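Local atomic coordinates of Aac(6')-Ih protein (Acinetobacter baumannii, PDB entry 4E8O), a protein that probably transfers an acetyl group from acetyl coenzyme A to the 6'-amine of aminoglycoside antibiotics, as an intracellular resistance enzyme of the GNAT superfamily. Residues B[45-48]-B[49-53]; B[119-122]-B[123-126]. One frame throughout, in Å; residues are numbered along the deposited sequence.

Contact 1. Residues B[45-48]-B[49-53]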
loop_
_atom_site.group_PDB
_atom_site.type_symbol
_atom_site.label_atom_id
_atom_site.label_comp_id
_atom_site.label_asym_id
_atom_site.label_seq_id
_atom_site.Cartn_x
_atom_site.Cartn_y
_atom_site.Cartn_z
ATOM N N ASP B 45 -19.836 -4.722 -8.858
ATOM C CA ASP B 45 -20.269 -4.660 -7.464
ATOM C C ASP B 45 -21.663 -4.053 -7.356
ATOM O O ASP B 45 -22.243 -3.608 -8.346
ATOM C CB ASP B 45 -19.283 -3.842 -6.619
ATOM C CG ASP B 45 -19.290 -4.246 -5.147
ATOM O OD1 ASP B 45 -20.272 -4.882 -4.695
ATOM O OD2 ASP B 45 -18.314 -3.923 -4.433
ATOM N N HIS B 46 -22.186 -4.045 -6.136
ATOM C CA HIS B 46 -23.504 -3.490 -5.897
ATOM C C HIS B 46 -23.550 -1.995 -6.221
ATOM O O HIS B 46 -22.621 -1.241 -5.932
ATOM C CB HIS B 46 -23.965 -3.798 -4.470
ATOM C CG HIS B 46 -24.244 -5.250 -4.237
ATOM N ND1 HIS B 46 -24.318 -6.164 -5.266
ATOM C CD2 HIS B 46 -24.464 -5.948 -3.098
ATOM C CE1 HIS B 46 -24.576 -7.362 -4.772
ATOM N NE2 HIS B 46 -24.669 -7.258 -3.458
ATOM N N GLU B 47 -24.643 -1.588 -6.867
ATOM C CA GLU B 47 -24.807 -0.219 -7.373
ATOM C C GLU B 47 -24.662 0.846 -6.289
ATOM O O GLU B 47 -24.032 1.882 -6.509
ATOM C CB GLU B 47 -26.168 -0.077 -8.071
ATOM C CG GLU B 47 -26.334 1.197 -8.899
ATOM C CD GLU B 47 -27.577 1.165 -9.768
ATOM O OE1 GLU B 47 -28.250 0.112 -9.799
ATOM O OE2 GLU B 47 -27.896 2.190 -10.411
ATOM N N ASP B 48 -25.250 0.590 -5.123
ATOM C CA ASP B 48 -25.191 1.538 -4.014
ATOM C C ASP B 48 -23.789 1.659 -3.409
ATOM O O ASP B 48 -23.402 2.741 -2.964
ATOM C CB ASP B 48 -26.207 1.165 -2.934
ATOM C CG ASP B 48 -26.350 2.238 -1.875
ATOM O OD1 ASP B 48 -26.863 3.333 -2.198
ATOM O OD2 ASP B 48 -25.963 1.987 -0.715
ATOM N N VAL B 49 -23.035 0.559 -3.392
ATOM C CA VAL B 49 -21.645 0.586 -2.933
ATOM C C VAL B 49 -20.814 1.492 -3.835
ATOM O O VAL B 49 -20.046 2.329 -3.356
ATOM C CB VAL B 49 -21.011 -0.822 -2.913
ATOM C CG1 VAL B 49 -19.522 -0.732 -2.601
ATOM C CG2 VAL B 49 -21.709 -1.714 -1.898
ATOM N N HIS B 50 -20.968 1.313 -5.143
ATOM C CA HIS B 50 -20.317 2.172 -6.132
ATOM C C HIS B 50 -20.672 3.647 -5.902
ATOM O O HIS B 50 -19.789 4.482 -5.689
ATOM C CB HIS B 50 -20.746 1.772 -7.548
ATOM C CG HIS B 50 -19.945 0.656 -8.147
ATOM N ND1 HIS B 50 -18.614 0.793 -8.479
ATOM C CD2 HIS B 50 -20.298 -0.600 -8.511
ATOM C CE1 HIS B 50 -18.176 -0.340 -9.003
ATOM N NE2 HIS B 50 -19.177 -1.198 -9.036
ATOM N N LEU B 51 -21.967 3.952 -5.948
ATOM C CA LEU B 51 -22.460 5.326 -5.836
ATOM C C LEU B 51 -22.037 6.013 -4.539
ATOM O O LEU B 51 -21.718 7.204 -4.536
ATOM C CB LEU B 51 -23.986 5.362 -5.974
ATOM C CG LEU B 51 -24.539 5.200 -7.390
ATOM C CD1 LEU B 51 -26.061 5.242 -7.406
ATOM C CD2 LEU B 51 -23.968 6.274 -8.302
ATOM N N GLN B 52 -22.042 5.262 -3.443
ATOM C CA GLN B 52 -21.631 5.796 -2.150
ATOM C C GLN B 52 -20.171 6.232 -2.239
ATOM O O GLN B 52 -19.798 7.288 -1.735
ATOM C CB GLN B 52 -21.815 4.733 -1.062
ATOM C CG GLN B 52 -22.408 5.243 0.248
ATOM C CD GLN B 52 -22.846 4.111 1.165
ATOM O OE1 GLN B 52 -23.145 3.007 0.709
ATOM N NE2 GLN B 52 -22.885 4.382 2.464
ATOM N N GLU B 53 -19.356 5.425 -2.908
ATOM C CA GLU B 53 -17.939 5.730 -3.059
ATOM C C GLU B 53 -17.722 6.866 -4.057
ATOM O O GLU B 53 -16.941 7.779 -3.798
ATOM C CB GLU B 53 -17.173 4.480 -3.501
ATOM C CG GLU B 53 -15.658 4.609 -3.404
ATOM C CD GLU B 53 -14.941 3.340 -3.825
ATOM O OE1 GLU B 53 -15.624 2.390 -4.261
ATOM O OE2 GLU B 53 -13.697 3.292 -3.716
#

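Contact 2. Residues B[119-122]-B[123-126]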
loop_
_atom_site.group_PDB
_atom_site.type_symbol
_atom_site.label_atom_id
_atom_site.label_comp_id
_atom_site.label_asym_id
_atom_site.label_seq_id
_atom_site.Cartn_x
_atom_site.Cartn_y
_atom_site.Cartn_z
ATOM N N GLN B 119 -1.568 10.689 -18.939
ATOM C CA GLN B 119 -0.897 11.982 -19.042
ATOM C C GLN B 119 -1.605 13.078 -18.251
ATOM O O GLN B 119 -0.962 14.012 -17.777
ATOM C CB GLN B 119 -0.758 12.406 -20.512
ATOM C CG GLN B 119 0.278 11.609 -21.289
ATOM C CD GLN B 119 0.497 12.129 -22.697
ATOM O OE1 GLN B 119 0.832 11.367 -23.604
ATOM N NE2 GLN B 119 0.324 13.436 -22.885
ATOM N N GLN B 120 -2.923 12.968 -18.115
ATOM C CA GLN B 120 -3.687 13.947 -17.348
ATOM C C GLN B 120 -3.431 13.804 -15.851
ATOM O O GLN B 120 -3.449 14.794 -15.121
ATOM C CB GLN B 120 -5.184 13.832 -17.648
ATOM C CG GLN B 120 -5.572 14.318 -19.044
ATOM C CD GLN B 120 -5.269 15.792 -19.263
ATOM O OE1 GLN B 120 -5.591 16.639 -18.426
ATOM N NE2 GLN B 120 -4.638 16.103 -20.391
ATOM N N VAL B 121 -3.187 12.578 -15.396
ATOM C CA VAL B 121 -2.854 12.340 -13.992
ATOM C C VAL B 121 -1.512 12.977 -13.632
ATOM O O VAL B 121 -1.369 13.574 -12.563
ATOM C CB VAL B 121 -2.784 10.840 -13.673
ATOM C CG1 VAL B 121 -2.560 10.617 -12.183
ATOM C CG2 VAL B 121 -4.058 10.153 -14.115
ATOM N N GLU B 122 -0.537 12.846 -14.530
ATOM C CA GLU B 122 0.816 13.354 -14.298
ATOM C C GLU B 122 0.842 14.871 -14.168
ATOM O O GLU B 122 1.524 15.412 -13.299
ATOM C CB GLU B 122 1.766 12.900 -15.416
ATOM C CG GLU B 122 1.947 11.387 -15.490
ATOM C CD GLU B 122 2.999 10.961 -16.500
ATOM O OE1 GLU B 122 3.798 11.818 -16.943
ATOM O OE2 GLU B 122 3.032 9.761 -16.845
ATOM N N ILE B 123 0.105 15.549 -15.047
ATOM C CA ILE B 123 -0.063 16.997 -14.961
ATOM C C ILE B 123 -0.652 17.340 -13.599
ATOM O O ILE B 123 -0.181 18.249 -12.915
ATOM C CB ILE B 123 -1.001 17.517 -16.067
ATOM C CG1 ILE B 123 -0.436 17.174 -17.448
ATOM C CG2 ILE B 123 -1.221 19.016 -15.929
ATOM C CD1 ILE B 123 -1.343 17.558 -18.606
ATOM N N TRP B 124 -1.673 16.583 -13.209
ATOM C CA TRP B 124 -2.329 16.748 -11.917
ATOM C C TRP B 124 -1.412 16.383 -10.749
ATOM O O TRP B 124 -1.346 17.106 -9.757
ATOM C CB TRP B 124 -3.605 15.900 -11.879
ATOM C CG TRP B 124 -4.274 15.847 -10.529
ATOM C CD1 TRP B 124 -4.921 16.867 -9.892
ATOM C CD2 TRP B 124 -4.380 14.706 -9.669
ATOM N NE1 TRP B 124 -5.411 16.433 -8.685
ATOM C CE2 TRP B 124 -5.092 15.108 -8.524
ATOM C CE3 TRP B 124 -3.936 13.384 -9.755
ATOM C CZ2 TRP B 124 -5.372 14.234 -7.471
ATOM C CZ3 TRP B 124 -4.215 12.518 -8.714
ATOM C CH2 TRP B 124 -4.929 12.944 -7.587
ATOM N N ALA B 125 -0.706 15.264 -10.870
ATOM C CA ALA B 125 0.174 14.801 -9.801
ATOM C C ALA B 125 1.350 15.750 -9.582
ATOM O O ALA B 125 1.846 15.878 -8.463
ATOM C CB ALA B 125 0.672 13.399 -10.099
ATOM N N LYS B 126 1.797 16.401 -10.654
ATOM C CA LYS B 126 2.888 17.372 -10.571
ATOM C C LYS B 126 2.530 18.532 -9.654
ATOM O O LYS B 126 3.401 19.100 -8.995
ATOM C CB LYS B 126 3.227 17.911 -11.963
ATOM C CG LYS B 126 4.452 17.283 -12.601
ATOM C CD LYS B 126 4.360 17.342 -14.120
ATOM C CE LYS B 126 5.682 16.964 -14.776
ATOM N NZ LYS B 126 5.478 16.231 -16.063
HETATM O O HOH W 1 5.971 13.868 -16.444
#

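Contact 1. Residues B[45-48]-B[49-53]
Asp48 O accepts the N-H of Gln52 at 2.9 Å, the shortest of three i to i+4 bonds that open helix 47-57, one of the helices near the beginning of this GNAT fold. Glu47 O receives Leu51 N at 3.0 Å, and His46, at the N-cap position, offers its carbonyl to His50 N at 3.1 Å. The first turn of the helix is therefore closed by regular backbone bonding.

The most telling side chain here is His50, the buried residue of this otherwise largely exposed stretch. Its CG lies beside the backbone N and opposite the carbonyl carbon (chi1 -85°), which turns the imidazole back over the residues leading into the helix. The ring's CD2 edge comes 3.6 Å from Asp45 O, in the ring plane, while His46 O approaches obliquely. CB of Asp45 sits 3.6 Å from His50 NE2, likewise oblique to the ring. Both ring nitrogens have partners earlier in the same chain: ND1 bonds to Arg39 and NE2 weakly to Trp43 O. Arg39 also forms a salt bridge with Glu53 OE1, about one turn further on, so the same guanidinium ties His50 and Glu53 to helix 32-42. Leu36 of that helix packs against His50 and Glu47.

On a different side of the helix start, Leu51 leans back along its own backbone bond, its CG 3.5 Å from Glu47 O. The Asp45 carboxylate turns one oxygen, OD1, back to the N-H of His46. Rather than reaching the imidazole, the other passes Val49 obliquely, with Asp45 OD2 3.9 Å from CG1 of that valine.

Contact 2. Residues B[119-122]-B[123-126]
Val121 and Trp124 make the apolar part of this contact. CG1 of Val121 meets CE3 of Trp124 at 3.9 Å, lying in the plane of the indole at its edge rather than over a face, and the two side chains slant across each other. Trp124 has CG turned opposite its backbone N (chi1 172°), which lays the benzene-side edge of the indole back toward Val121. Leu79 and Ala81 of strand 75-84 pack on Val121, Ile83 of the same strand packs on Trp124, and Phe128 meets the indole with the ring planes about 70° apart.

Backbone bonding is that of a continuous helix. Lys126 N donates to Glu122 O at 2.8 Å and Trp124 N to Gln120 O at 3.2 Å. Ile123 N reaches Gln119 O in a weak bond, and the modelled separation of Ala125 N and Val121 O is too short to be taken literally.

Polar atoms also meet aliphatic carbon here. CG1 of Ile123 rests 3.2 Å from Gln119 O, and Gln120 and Ile123 point the same way, NE2 of the glutamine 4.0 Å from CD1 of the isoleucine.

Charged groups gather around Glu122. Its OE1 lies 4.8 Å from Lys126 NZ, with no direct contact; a water lies 3.0 Å from Glu122 OE1 and also beside Lys126 NZ, there doubtfully close, so the bridge is tentative. OE2 forms a salt bridge with Lys164 of the second subunit, whose Ile166 packs on Glu122, Ala125 and Lys126. The two positive groups would be expected to favour a charged carboxylate.

With one side packed on the sheet and another meeting the second subunit, this is the later half of the helix in a beta-alpha-beta crossover, strand 96-104 to strand 132-138, as in the GNAT fold.

In the fold
Contact 1 comes first along the chain, at the start of helix 47-57, and contact 2 follows in the later half of helix 113-127. Their centres lie 27 Å apart, on opposite sides of the chain's centre, and about 14 Å separates their nearest atoms, so neither touches the other. They share the chain's fold rather than a neighbour: contact 1 leans on helix 32-42, while contact 2 packs on strands 63-69, 75-84 and 132-138 of the mixed sheet. In sequence, helix 47-57 comes between strands 23-26 and 63-69, helix 113-127 between the parallel neighbours 96-104 and 132-138. Contact 1 is mostly at the surface, and no other protein chain of the assembly touches it. Contact 2 is partly buried and faces the second subunit.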